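Local coordinates for glycoside hydrolase family 81 (Clostridium thermocellum, PDB 6FOP), which is a cellulosomal family 81 glycoside hydrolase that probably cleaves beta-1,3-glucans such as laminarin, here as an engineered mutant, at residues 310-315 and 653-658; 683-688 and 709-714; 593-598 and 619-624; 497-502 and 580-585. One frame throughout, in Å; residues are numbered along the deposited sequence.

Interaction 1: residues 310-315 and 653-658; sequences PDKGTY and ICNLDS
Thr314 holds OG1 between its own backbone N and carbonyl carbon (chi1 61°), and Asp657 swings its carboxylate opposite its backbone N (chi1 -170°), so the two side chains meet at about a right angle. The hydroxyl donates to Asp657 OD2 over 2.7 Å, on the lone pair turned away from the other carboxylate oxygen; Lys631 also bonds to Thr314 OG1. Next to this, Cys654 O takes two donors from opposite faces of its carbonyl plane: Thr314 N from the loop, at 3.2 Å, and Ser658 N from within the helix. Residues 310-315 thus lie along helix 646-659, the last helix of the chain, just before they run into helix 317-329 of the (alpha/alpha) barrel expected for this family. Two more polar side chains of the helix grip the loop backbone. Asn655 OD1 receives Lys312 N at 3.0 Å, in the carbonyl plane on a lone pair, while Asn655 ND2 bonds back to His651 O. In one of its two conformers, Ser658 OG donates to Lys312 O at 2.7 Å. Tyr315 then folds back over Gly313, whose CA sits 3.5 Å above one ring face, and its CD2 touches Cys654 CB at 3.5 Å.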
loop_
_atom_site.group_PDB
_atom_site.type_symbol
_atom_site.label_atom_id
_atom_site.label_comp_id
_atom_site.label_asym_id
_atom_site.label_seq_id
_atom_site.Cartn_x
_atom_site.Cartn_y
_atom_site.Cartn_z
ATOM N N PRO A 310 -12.494 -14.020 20.665
ATOM C CA PRO A 310 -13.299 -15.081 21.295
ATOM C C PRO A 310 -14.334 -14.510 22.275
ATOM O O PRO A 310 -14.423 -13.302 22.465
ATOM C CB PRO A 310 -12.242 -15.914 22.031
ATOM C CG PRO A 310 -11.230 -14.932 22.418
ATOM C CD PRO A 310 -11.135 -13.966 21.244
ATOM N N ASP A 311 -15.120 -15.405 22.873
ATOM C CA ASP A 311 -16.144 -15.016 23.853
ATOM C C ASP A 311 -15.549 -15.073 25.242
ATOM O O ASP A 311 -15.838 -15.971 26.002
ATOM C CB ASP A 311 -17.363 -15.922 23.727
ATOM C CG ASP A 311 -18.481 -15.541 24.661
ATOM O OD1 ASP A 311 -18.481 -14.440 25.253
ATOM O OD2 ASP A 311 -19.392 -16.373 24.783
ATOM N N LYS A 312 -14.716 -14.093 25.565
ATOM C CA LYS A 312 -14.004 -14.050 26.842
ATOM C C LYS A 312 -14.162 -12.742 27.604
ATOM O O LYS A 312 -13.544 -12.554 28.635
ATOM C CB LYS A 312 -12.518 -14.404 26.674
ATOM C CG LYS A 312 -12.286 -15.812 26.174
ATOM C CD LYS A 312 -12.687 -16.863 27.208
ATOM C CE LYS A 312 -12.529 -18.248 26.612
ATOM N NZ LYS A 312 -13.011 -19.340 27.526
ATOM N N GLY A 313 -15.031 -11.864 27.133
ATOM C CA GLY A 313 -15.099 -10.513 27.673
ATOM C C GLY A 313 -15.838 -10.367 28.981
ATOM O O GLY A 313 -16.655 -11.209 29.358
ATOM N N THR A 314 -15.577 -9.239 29.641
ATOM C CA THR A 314 -16.232 -8.857 30.884
ATOM C C THR A 314 -17.582 -8.159 30.674
ATOM O O THR A 314 -18.109 -7.536 31.609
ATOM C CB THR A 314 -15.321 -7.926 31.690
ATOM O OG1 THR A 314 -15.056 -6.745 30.935
ATOM C CG2 THR A 314 -14.001 -8.594 32.060
ATOM N N TYR A 315 -18.160 -8.285 29.488
ATOM C CA TYR A 315 -19.466 -7.674 29.182
ATOM C C TYR A 315 -20.623 -8.288 29.970
ATOM O O TYR A 315 -20.608 -9.473 30.307
ATOM C CB TYR A 315 -19.799 -7.739 27.668
ATOM C CG TYR A 315 -19.218 -8.912 26.932
ATOM C CD1 TYR A 315 -19.588 -10.231 27.196
ATOM C CD2 TYR A 315 -18.240 -8.709 25.992
ATOM C CE1 TYR A 315 -19.006 -11.303 26.520
ATOM C CE2 TYR A 315 -17.641 -9.758 25.320
ATOM C CZ TYR A 315 -18.019 -11.050 25.583
ATOM O OH TYR A 315 -17.383 -12.081 24.931
ATOM N N ILE A 653 -13.748 -4.111 23.404
ATOM C CA ILE A 653 -13.190 -3.494 24.597
ATOM C C ILE A 653 -13.187 -4.473 25.780
ATOM O O ILE A 653 -12.182 -4.609 26.491
ATOM C CB ILE A 653 -13.977 -2.222 24.961
ATOM C CG1 ILE A 653 -13.756 -1.128 23.912
ATOM C CG2 ILE A 653 -13.561 -1.713 26.329
ATOM C CD1 ILE A 653 -14.699 0.048 24.036
ATOM N N CYS A 654 -14.312 -5.171 25.968
ATOM C CA CYS A 654 -14.449 -6.065 27.133
ATOM C C CYS A 654 -13.601 -7.329 26.988
ATOM O O CYS A 654 -13.142 -7.889 27.985
ATOM C CB CYS A 654 -15.897 -6.439 27.363
ATOM S SG CYS A 654 -16.916 -5.054 27.926
ATOM N N ASN A 655 -13.368 -7.796 25.739
ATOM C CA ASN A 655 -12.410 -8.885 25.554
ATOM C C ASN A 655 -10.989 -8.450 25.921
ATOM O O ASN A 655 -10.254 -9.201 26.574
ATOM C CB ASN A 655 -12.470 -9.472 24.156
ATOM C CG ASN A 655 -13.430 -10.651 24.078
ATOM O OD1 ASN A 655 -13.197 -11.691 24.698
ATOM N ND2 ASN A 655 -14.519 -10.484 23.340
ATOM N N LEU A 656 -10.567 -7.251 25.511
ATOM C CA LEU A 656 -9.228 -6.803 25.914
ATOM C C LEU A 656 -9.108 -6.630 27.432
ATOM O O LEU A 656 -8.085 -6.923 28.027
ATOM C CB LEU A 656 -8.808 -5.530 25.171
ATOM C CG LEU A 656 -8.624 -5.710 23.656
ATOM C CD1 LEU A 656 -8.459 -4.360 22.982
ATOM C CD2 LEU A 656 -7.465 -6.621 23.345
ATOM N N ASP A 657 -10.216 -6.214 28.051
ATOM C CA ASP A 657 -10.314 -6.101 29.511
ATOM C C ASP A 657 -10.017 -7.441 30.221
ATOM O O ASP A 657 -9.336 -7.465 31.251
ATOM C CB ASP A 657 -11.707 -5.560 29.877
ATOM C CG ASP A 657 -11.841 -5.182 31.345
ATOM O OD1 ASP A 657 -10.894 -4.653 31.982
ATOM O OD2 ASP A 657 -12.932 -5.406 31.879
ATOM N N SER A 658 -10.479 -8.544 29.617
ATOM C CA SER A 658 -10.286 -9.869 30.150
ATOM C C SER A 658 -8.958 -10.517 29.739
ATOM O O SER A 658 -8.247 -11.108 30.572
ATOM C CB SER A 658 -11.442 -10.736 29.644
ATOM O OG SER A 658 -11.285 -12.038 30.097
#

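Interaction 2: residues 683-688 and 709-714; sequences TYVVYN and HSMAVS
The Tyr687 ring leans over the strand opposite, with Met711 CB at its edge and in its plane, while the backbone from His709 to Met711 meets it obliquely; CD1 comes within 3.4 Å of Ser710 O. Turning CG opposite the backbone N (chi1 -171°) carries the ring across that way. Two waters lie in the plane at the hydroxyl end. One, 2.7 Å from Tyr687 OH, also bonds His709 ND1 and lies at the imidazole edge, while NE2 of the same imidazole bonds the Ser691 hydroxyl; the other water donates to His709 O. On the other face of the sheet, the Tyr684 ring has Ser714 O at its edge, Phe698 packs against it edge-to-face, and Asp700 bonds its hydroxyl.

The strands run antiparallel, their axes 165° apart. Tyr684 with Ser714, Val686 with Ala712 and Asn688 with Ser710 form hydrogen-bonded pairs; Tyr684 N to Ser714 O is 2.8 Å. At the Asn688 end, His709 takes up a left-handed conformation (phi 50°) and shares Asn688 with Ser710, a G1 beta bulge. Towards the other end, Thr683 CG2 and Val713 CG1 press to 3.4 Å, tighter than usual for two methyls. Paired backbone groups thus satisfy each other along this edge of the sheet, whereas at the bulge the Tyr687 hydroxyl and His709 are bridged by two waters.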
loop_
_atom_site.group_PDB
_atom_site.type_symbol
_atom_site.label_atom_id
_atom_site.label_comp_id
_atom_site.label_asym_id
_atom_site.label_seq_id
_atom_site.Cartn_x
_atom_site.Cartn_y
_atom_site.Cartn_z
ATOM N N THR A 683 -2.809 -15.369 27.421
ATOM C CA THR A 683 -3.908 -16.135 26.854
ATOM C C THR A 683 -3.631 -16.306 25.360
ATOM O O THR A 683 -3.275 -15.344 24.646
ATOM C CB THR A 683 -5.284 -15.484 27.104
ATOM O OG1 THR A 683 -5.510 -15.407 28.512
ATOM C CG2 THR A 683 -6.384 -16.295 26.468
ATOM N N TYR A 684 -3.780 -17.535 24.902
ATOM C CA TYR A 684 -3.455 -17.938 23.549
ATOM C C TYR A 684 -4.752 -18.266 22.830
ATOM O O TYR A 684 -5.575 -19.035 23.362
ATOM C CB TYR A 684 -2.566 -19.171 23.616
ATOM C CG TYR A 684 -1.318 -19.016 24.450
ATOM C CD1 TYR A 684 -1.349 -19.158 25.822
ATOM C CD2 TYR A 684 -0.090 -18.745 23.855
ATOM C CE1 TYR A 684 -0.223 -19.020 26.597
ATOM C CE2 TYR A 684 1.056 -18.606 24.626
ATOM C CZ TYR A 684 0.985 -18.736 25.996
ATOM O OH TYR A 684 2.102 -18.622 26.775
ATOM N N VAL A 685 -4.958 -17.703 21.652
ATOM C CA VAL A 685 -6.171 -17.911 20.878
ATOM C C VAL A 685 -5.771 -18.411 19.503
ATOM O O VAL A 685 -4.900 -17.814 18.855
ATOM C CB VAL A 685 -7.002 -16.634 20.729
ATOM C CG1 VAL A 685 -8.310 -16.925 19.999
ATOM C CG2 VAL A 685 -7.229 -15.997 22.110
ATOM N N VAL A 686 -6.362 -19.498 19.066
ATOM C CA VAL A 686 -6.112 -20.066 17.739
ATOM C C VAL A 686 -7.442 -20.301 17.027
ATOM O O VAL A 686 -8.404 -20.769 17.644
ATOM C CB VAL A 686 -5.394 -21.416 17.857
ATOM C CG1 VAL A 686 -5.250 -22.106 16.508
ATOM C CG2 VAL A 686 -4.044 -21.234 18.512
ATOM N N TYR A 687 -7.483 -20.069 15.717
ATOM C CA TYR A 687 -8.578 -20.537 14.901
ATOM C C TYR A 687 -8.039 -21.559 13.917
ATOM O O TYR A 687 -7.065 -21.294 13.196
ATOM C CB TYR A 687 -9.320 -19.417 14.151
ATOM C CG TYR A 687 -10.568 -19.987 13.513
ATOM C CD1 TYR A 687 -11.688 -20.268 14.287
ATOM C CD2 TYR A 687 -10.609 -20.371 12.189
ATOM C CE1 TYR A 687 -12.799 -20.871 13.747
ATOM C CE2 TYR A 687 -11.738 -20.979 11.644
ATOM C CZ TYR A 687 -12.836 -21.221 12.434
ATOM O OH TYR A 687 -13.959 -21.832 11.919
ATOM N N ASN A 688 -8.651 -22.734 13.880
ATOM C CA ASN A 688 -8.334 -23.768 12.898
ATOM C C ASN A 688 -9.404 -23.782 11.835
ATOM O O ASN A 688 -10.507 -24.273 12.078
ATOM C CB ASN A 688 -8.234 -25.126 13.604
ATOM C CG ASN A 688 -7.905 -26.272 12.672
ATOM O OD1 ASN A 688 -7.729 -26.106 11.451
ATOM N ND2 ASN A 688 -7.813 -27.463 13.256
ATOM N N HIS A 709 -12.256 -26.586 12.178
ATOM C CA HIS A 709 -13.276 -25.535 12.079
ATOM C C HIS A 709 -13.696 -25.034 13.453
ATOM O O HIS A 709 -14.877 -24.965 13.756
ATOM C CB HIS A 709 -14.470 -26.003 11.255
ATOM C CG HIS A 709 -14.087 -26.488 9.901
ATOM N ND1 HIS A 709 -13.554 -25.657 8.941
ATOM C CD2 HIS A 709 -14.095 -27.729 9.359
ATOM C CE1 HIS A 709 -13.290 -26.355 7.854
ATOM N NE2 HIS A 709 -13.599 -27.616 8.081
ATOM N N SER A 710 -12.716 -24.651 14.261
ATOM C CA SER A 710 -13.019 -24.122 15.566
ATOM C C SER A 710 -11.991 -23.176 16.106
ATOM O O SER A 710 -10.807 -23.182 15.696
ATOM C CB SER A 710 -13.179 -25.254 16.553
ATOM O OG SER A 710 -11.920 -25.785 16.897
ATOM N N MET A 711 -12.474 -22.372 17.043
ATOM C CA MET A 711 -11.634 -21.494 17.855
ATOM C C MET A 711 -11.333 -22.166 19.182
ATOM O O MET A 711 -12.200 -22.809 19.786
ATOM C CB MET A 711 -12.301 -20.130 18.121
ATOM C CG MET A 711 -11.392 -19.088 18.774
ATOM S SD MET A 711 -11.929 -17.357 18.640
ATOM C CE MET A 711 -11.416 -17.016 16.970
ATOM N N ALA A 712 -10.101 -22.026 19.638
ATOM C CA ALA A 712 -9.685 -22.507 20.956
ATOM C C ALA A 712 -8.963 -21.408 21.696
ATOM O O ALA A 712 -8.240 -20.610 21.086
ATOM C CB ALA A 712 -8.808 -23.721 20.840
ATOM N N VAL A 713 -9.158 -21.364 23.015
ATOM C CA VAL A 713 -8.543 -20.401 23.901
ATOM C C VAL A 713 -7.957 -21.144 25.086
ATOM O O VAL A 713 -8.631 -22.004 25.696
ATOM C CB VAL A 713 -9.571 -19.393 24.446
ATOM C CG1 VAL A 713 -8.906 -18.339 25.317
ATOM C CG2 VAL A 713 -10.358 -18.725 23.296
ATOM N N SER A 714 -6.732 -20.801 25.450
ATOM C CA SER A 714 -6.086 -21.378 26.641
ATOM C C SER A 714 -5.315 -20.294 27.357
ATOM O O SER A 714 -4.591 -19.533 26.722
ATOM C CB SER A 714 -5.192 -22.556 26.282
ATOM O OG SER A 714 -4.583 -23.121 27.450
HETATM O O HOH W 1 -13.754 -22.824 9.383
HETATM O O HOH W 2 -16.168 -22.175 13.336
#

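Interaction 3: residues 593-598 and 619-624; sequences NYIKQN and YMYYAL
Helices 592-606 and 615-622 come together with Ile595 and Tyr622 CA atoms 6.4 Å apart, and Ile595 points toward the partner segment. Its side chain is folded twice (chi1 -63°, chi2 -70°), which lays CD1 over one face of the Tyr621 ring, 3.7 Å from the centroid and 28° off the normal, a CH-pi contact displaced toward the rim. The same methyl reaches Leu624 CB at 3.9 Å. Phe578 also stacks on the Tyr621 ring.

The phenol end of Tyr621 passes at about a right angle to Asn598, with OH 3.3 Å from Asn598 CB, and it also lies 3.6 Å from Tyr594 CE2. Nearby, the bent Lys596 chain brings NZ to the edge of the Tyr622 ring, near its plane, where NZ donates to Tyr622 OH over 2.7 Å; a salt bridge to Glu600 gives the ammonium group a second partner.

Asn598 is tied on both sides of its amide. ND2 donates, almost in the amide plane, to Tyr594 OH at 3.1 Å, a hydroxyl also bonded to Asn550 O, and OD1 bonds His574 ND1. His574 is a nickel ligand in this crystal, together with His562, Glu601 and Glu605, the last two also on helix 592-606. Asn598 is therefore a second-shell residue, consistent with holding His574 in orientation, set in the helix-to-helix packing of the alpha/alpha barrel expected of this family.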
loop_
_atom_site.group_PDB
_atom_site.type_symbol
_atom_site.label_atom_id
_atom_site.label_comp_id
_atom_site.label_asym_id
_atom_site.label_seq_id
_atom_site.Cartn_x
_atom_site.Cartn_y
_atom_site.Cartn_z
ATOM N N ASN A 593 2.556 2.414 24.706
ATOM C CA ASN A 593 2.872 3.799 25.035
ATOM C C ASN A 593 2.519 4.735 23.886
ATOM O O ASN A 593 2.141 5.873 24.125
ATOM C CB ASN A 593 4.338 3.953 25.457
ATOM C CG ASN A 593 4.657 3.174 26.719
ATOM O OD1 ASN A 593 5.623 2.410 26.774
ATOM N ND2 ASN A 593 3.836 3.355 27.735
ATOM N N TYR A 594 2.672 4.262 22.640
ATOM C CA TYR A 594 2.272 5.072 21.492
ATOM C C TYR A 594 0.751 5.247 21.463
ATOM O O TYR A 594 0.264 6.329 21.135
ATOM C CB TYR A 594 2.780 4.514 20.143
ATOM C CG TYR A 594 2.351 5.409 18.993
ATOM C CD1 TYR A 594 2.991 6.631 18.760
ATOM C CD2 TYR A 594 1.260 5.077 18.186
ATOM C CE1 TYR A 594 2.551 7.489 17.754
ATOM C CE2 TYR A 594 0.812 5.929 17.179
ATOM C CZ TYR A 594 1.490 7.128 16.949
ATOM O OH TYR A 594 1.049 7.973 15.962
ATOM N N ILE A 595 -0.010 4.194 21.794
ATOM C CA ILE A 595 -1.480 4.350 21.876
ATOM C C ILE A 595 -1.819 5.550 22.805
ATOM O O ILE A 595 -2.595 6.438 22.459
ATOM C CB ILE A 595 -2.165 3.077 22.476
ATOM C CG1 ILE A 595 -1.983 1.804 21.630
ATOM C CG2 ILE A 595 -3.633 3.344 22.772
ATOM C CD1 ILE A 595 -2.737 1.819 20.345
ATOM N N LYS A 596 -1.195 5.568 23.978
ATOM C CA LYS A 596 -1.395 6.648 24.952
ATOM C C LYS A 596 -1.004 8.013 24.381
ATOM O O LYS A 596 -1.784 8.951 24.442
ATOM C CB LYS A 596 -0.639 6.338 26.247
ATOM C CG LYS A 596 -0.849 7.367 27.354
ATOM C CD LYS A 596 -2.323 7.549 27.680
ATOM C CE LYS A 596 -2.602 8.095 29.079
ATOM N NZ LYS A 596 -3.976 8.673 29.219
ATOM N N GLN A 597 0.183 8.103 23.768
ATOM C CA GLN A 597 0.656 9.359 23.182
ATOM C C GLN A 597 -0.248 9.843 22.054
ATOM O O GLN A 597 -0.499 11.048 21.906
ATOM C CB GLN A 597 2.076 9.198 22.645
ATOM C CG GLN A 597 3.165 9.022 23.681
ATOM C CD GLN A 597 4.520 8.726 23.040
ATOM O OE1 GLN A 597 4.624 7.980 22.069
ATOM N NE2 GLN A 597 5.562 9.326 23.577
ATOM N N ASN A 598 -0.644 8.908 21.181
ATOM C CA ASN A 598 -1.493 9.239 20.029
ATOM C C ASN A 598 -2.852 9.757 20.506
ATOM O O ASN A 598 -3.339 10.812 20.060
ATOM C CB ASN A 598 -1.578 8.018 19.094
ATOM C CG ASN A 598 -2.498 8.234 17.924
ATOM O OD1 ASN A 598 -3.706 8.433 18.080
ATOM N ND2 ASN A 598 -1.943 8.137 16.706
ATOM N N TYR A 619 -12.271 4.687 21.702
ATOM C CA TYR A 619 -12.166 3.830 22.890
ATOM C C TYR A 619 -11.732 2.402 22.548
ATOM O O TYR A 619 -11.033 1.770 23.356
ATOM C CB TYR A 619 -13.458 3.838 23.700
ATOM C CG TYR A 619 -13.881 5.190 24.241
ATOM C CD1 TYR A 619 -12.957 6.199 24.495
ATOM C CD2 TYR A 619 -15.211 5.445 24.512
ATOM C CE1 TYR A 619 -13.337 7.421 25.023
ATOM C CE2 TYR A 619 -15.606 6.674 25.024
ATOM C CZ TYR A 619 -14.681 7.669 25.246
ATOM O OH TYR A 619 -15.067 8.878 25.771
ATOM N N MET A 620 -12.072 1.901 21.351
ATOM C CA MET A 620 -11.492 0.634 20.890
ATOM C C MET A 620 -9.977 0.732 20.757
ATOM O O MET A 620 -9.241 -0.190 21.146
ATOM C CB MET A 620 -12.098 0.208 19.573
ATOM C CG MET A 620 -13.534 -0.273 19.708
ATOM S SD MET A 620 -14.079 -0.979 18.133
ATOM C CE MET A 620 -14.338 0.477 17.138
ATOM N N TYR A 621 -9.500 1.888 20.262
ATOM C CA TYR A 621 -8.068 2.138 20.132
ATOM C C TYR A 621 -7.395 2.245 21.508
ATOM O O TYR A 621 -6.387 1.580 21.782
ATOM C CB TYR A 621 -7.876 3.431 19.359
ATOM C CG TYR A 621 -6.447 3.814 19.129
ATOM C CD1 TYR A 621 -5.670 3.120 18.190
ATOM C CD2 TYR A 621 -5.878 4.909 19.776
ATOM C CE1 TYR A 621 -4.351 3.467 17.968
ATOM C CE2 TYR A 621 -4.561 5.271 19.531
ATOM C CZ TYR A 621 -3.799 4.545 18.630
ATOM O OH TYR A 621 -2.482 4.938 18.381
ATOM N N TYR A 622 -8.027 3.025 22.406
ATOM C CA TYR A 622 -7.462 3.274 23.733
ATOM C C TYR A 622 -7.422 1.985 24.556
ATOM O O TYR A 622 -6.556 1.839 25.434
ATOM C CB TYR A 622 -8.229 4.360 24.497
ATOM C CG TYR A 622 -7.487 4.882 25.693
ATOM C CD1 TYR A 622 -6.347 5.666 25.547
ATOM C CD2 TYR A 622 -7.952 4.643 26.977
ATOM C CE1 TYR A 622 -5.651 6.131 26.643
ATOM C CE2 TYR A 622 -7.255 5.112 28.086
ATOM C CZ TYR A 622 -6.130 5.890 27.912
ATOM O OH TYR A 622 -5.443 6.372 29.005
ATOM N N ALA A 623 -8.347 1.052 24.267
ATOM C CA ALA A 623 -8.343 -0.253 24.919
ATOM C C ALA A 623 -7.077 -1.078 24.642
ATOM O O ALA A 623 -6.824 -2.035 25.364
ATOM C CB ALA A 623 -9.569 -1.051 24.511
ATOM N N LEU A 624 -6.268 -0.679 23.641
ATOM C CA LEU A 624 -4.962 -1.293 23.415
ATOM C C LEU A 624 -3.867 -0.736 24.336
ATOM O O LEU A 624 -2.711 -1.198 24.287
ATOM C CB LEU A 624 -4.565 -1.183 21.952
ATOM C CG LEU A 624 -5.497 -1.912 20.989
ATOM C CD1 LEU A 624 -5.297 -1.444 19.551
ATOM C CD2 LEU A 624 -5.317 -3.424 21.100
#

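Interaction 4: residues 497-502 and 580-585; sequences AINAWQ and PITAAS
Gln502 CB and Ala584 CB meet at 3.3 Å, and this is the tight end of the contact. The glutamine chain is bent to allow it: CG lies between the backbone N and the carbonyl carbon (chi1 70°), and the chain turns again at CG, so the amide folds back along its own helix. There NE2 donates to Asn499 OD1 at 3.2 Å, from above the carbonyl plane and not on a lone pair. Asn499 in turn sets its amide beside Pro580, whose CG touches Asn499 CG at 3.5 Å as the two side chains cross at about a right angle.

Between these points the fit is looser. Thr582 and Gln502 reach toward each other from opposite directions but stop with Thr582 OG1 3.7 Å from Gln502 CD, and Thr582 CG2 is 3.6 Å from Asn499 OD1. The hydroxyl is occupied within the loop: Thr582 OG1 accepts from Ala584 N at 3.0 Å, an ST turn, inside a type I beta turn running from Thr582 to Ser585. Ser585 OG takes Thr582 N at 2.9 Å. These bonds are internal to the turn, which meets the helix by van der Waals contact. Pro580, which follows a cis peptide bond, is the partly exposed end.

Around this, Tyr422 of helix 416-433 packs on both Asn499 and Pro580, Ile305 covers Gln502 and Ala584, and Tyr524 of helix 514-534 bonds Ala584 O.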
loop_
_atom_site.group_PDB
_atom_site.type_symbol
_atom_site.label_atom_id
_atom_site.label_comp_id
_atom_site.label_asym_id
_atom_site.label_seq_id
_atom_site.Cartn_x
_atom_site.Cartn_y
_atom_site.Cartn_z
ATOM N N ALA A 497 -6.807 -0.267 3.758
ATOM C CA ALA A 497 -5.965 -1.132 2.926
ATOM C C ALA A 497 -5.750 -2.462 3.672
ATOM O O ALA A 497 -5.946 -3.555 3.128
ATOM C CB ALA A 497 -4.631 -0.448 2.647
ATOM N N ILE A 498 -5.397 -2.367 4.947
ATOM C CA ILE A 498 -5.139 -3.553 5.767
ATOM C C ILE A 498 -6.384 -4.425 5.947
ATOM O O ILE A 498 -6.269 -5.654 6.011
ATOM C CB ILE A 498 -4.472 -3.138 7.098
ATOM C CG1 ILE A 498 -3.010 -2.714 6.833
ATOM C CG2 ILE A 498 -4.567 -4.219 8.168
ATOM C CD1 ILE A 498 -2.418 -1.843 7.930
ATOM N N ASN A 499 -7.566 -3.807 5.968
ATOM C CA ASN A 499 -8.809 -4.574 5.999
ATOM C C ASN A 499 -8.905 -5.497 4.793
ATOM O O ASN A 499 -9.334 -6.662 4.914
ATOM C CB ASN A 499 -9.988 -3.621 6.005
ATOM C CG ASN A 499 -11.329 -4.321 6.123
ATOM O OD1 ASN A 499 -11.540 -5.158 7.014
ATOM N ND2 ASN A 499 -12.251 -3.960 5.249
ATOM N N ALA A 500 -8.540 -4.997 3.604
ATOM C CA ALA A 500 -8.564 -5.872 2.426
ATOM C C ALA A 500 -7.567 -7.013 2.578
ATOM O O ALA A 500 -7.846 -8.165 2.235
ATOM C CB ALA A 500 -8.273 -5.088 1.168
ATOM N N TRP A 501 -6.386 -6.710 3.092
ATOM C CA TRP A 501 -5.348 -7.711 3.180
ATOM C C TRP A 501 -5.667 -8.802 4.179
ATOM O O TRP A 501 -5.501 -10.003 3.878
ATOM C CB TRP A 501 -3.993 -7.080 3.465
ATOM C CG TRP A 501 -3.585 -5.969 2.549
ATOM C CD1 TRP A 501 -2.741 -4.974 2.883
ATOM C CD2 TRP A 501 -4.013 -5.687 1.186
ATOM N NE1 TRP A 501 -2.547 -4.128 1.821
ATOM C CE2 TRP A 501 -3.324 -4.521 0.772
ATOM C CE3 TRP A 501 -4.894 -6.292 0.286
ATOM C CZ2 TRP A 501 -3.489 -3.963 -0.498
ATOM C CZ3 TRP A 501 -5.051 -5.733 -0.988
ATOM C CH2 TRP A 501 -4.345 -4.588 -1.367
ATOM N N GLN A 502 -6.195 -8.414 5.339
ATOM C CA GLN A 502 -6.636 -9.439 6.316
ATOM C C GLN A 502 -7.743 -10.310 5.760
ATOM O O GLN A 502 -7.780 -11.507 6.006
ATOM C CB GLN A 502 -6.976 -8.828 7.678
ATOM C CG GLN A 502 -8.241 -7.968 7.732
ATOM C CD GLN A 502 -9.490 -8.733 8.073
ATOM O OE1 GLN A 502 -9.455 -9.744 8.770
ATOM N NE2 GLN A 502 -10.617 -8.207 7.615
ATOM N N PRO A 580 -11.502 0.238 9.507
ATOM C CA PRO A 580 -12.315 -0.561 10.420
ATOM C C PRO A 580 -11.438 -1.355 11.383
ATOM O O PRO A 580 -10.430 -1.934 10.995
ATOM C CB PRO A 580 -13.067 -1.497 9.482
ATOM C CG PRO A 580 -12.103 -1.699 8.347
ATOM C CD PRO A 580 -11.373 -0.394 8.185
ATOM N N ILE A 581 -11.861 -1.410 12.637
ATOM C CA ILE A 581 -11.162 -2.217 13.623
ATOM C C ILE A 581 -11.697 -3.647 13.528
ATOM O O ILE A 581 -12.867 -3.884 13.796
ATOM C CB ILE A 581 -11.263 -1.591 15.036
ATOM C CG1 ILE A 581 -10.644 -0.170 15.034
ATOM C CG2 ILE A 581 -10.541 -2.450 16.050
ATOM C CD1 ILE A 581 -10.762 0.569 16.355
ATOM N N THR A 582 -10.831 -4.589 13.138
ATOM C CA THR A 582 -11.177 -6.006 13.025
ATOM C C THR A 582 -10.243 -6.778 13.955
ATOM O O THR A 582 -9.336 -6.206 14.564
ATOM C CB THR A 582 -11.042 -6.560 11.589
ATOM O OG1 THR A 582 -9.670 -6.827 11.273
ATOM C CG2 THR A 582 -11.669 -5.614 10.547
ATOM N N ALA A 583 -10.403 -8.091 14.006
ATOM C CA ALA A 583 -9.477 -8.899 14.800
ATOM C C ALA A 583 -8.109 -9.076 14.147
ATOM O O ALA A 583 -7.286 -9.844 14.641
ATOM C CB ALA A 583 -10.108 -10.250 15.117
ATOM N N ALA A 584 -7.890 -8.389 13.037
ATOM C CA ALA A 584 -6.564 -8.202 12.458
ATOM C C ALA A 584 -5.955 -6.856 12.837
ATOM O O ALA A 584 -4.868 -6.532 12.372
ATOM C CB ALA A 584 -6.626 -8.393 10.952
ATOM N N SER A 585 -6.627 -6.075 13.691
ATOM C CA SER A 585 -6.185 -4.710 14.002
ATOM C C SER A 585 -5.337 -4.602 15.250
ATOM O O SER A 585 -5.002 -3.496 15.679
ATOM C CB SER A 585 -7.360 -3.745 14.097
ATOM O OG SER A 585 -8.058 -3.626 12.875
#

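Interaction 1 touches two of the others. Pro310 CB packs on Val713 CG2 at 3.6 Å, joining the loop to the C-terminal sheet of interaction 2, and Leu656 CD1 reaches Leu624 CD2 at 3.8 Å on the side of interaction 3. Interaction 3 in turn meets interaction 4 where, in one conformer of each residue, Met620 CB lies 3.5 Å from Ile581 CD1, so the four form a chain of neighbouring contacts. Interactions 3 and 4 are both nested within the chain loop that interaction 1 closes. The nickel ion lies about 6 Å from the Asn598 side chain but about 10 Å from that of Cys654, making interaction 3 the nearer of those two to the metal.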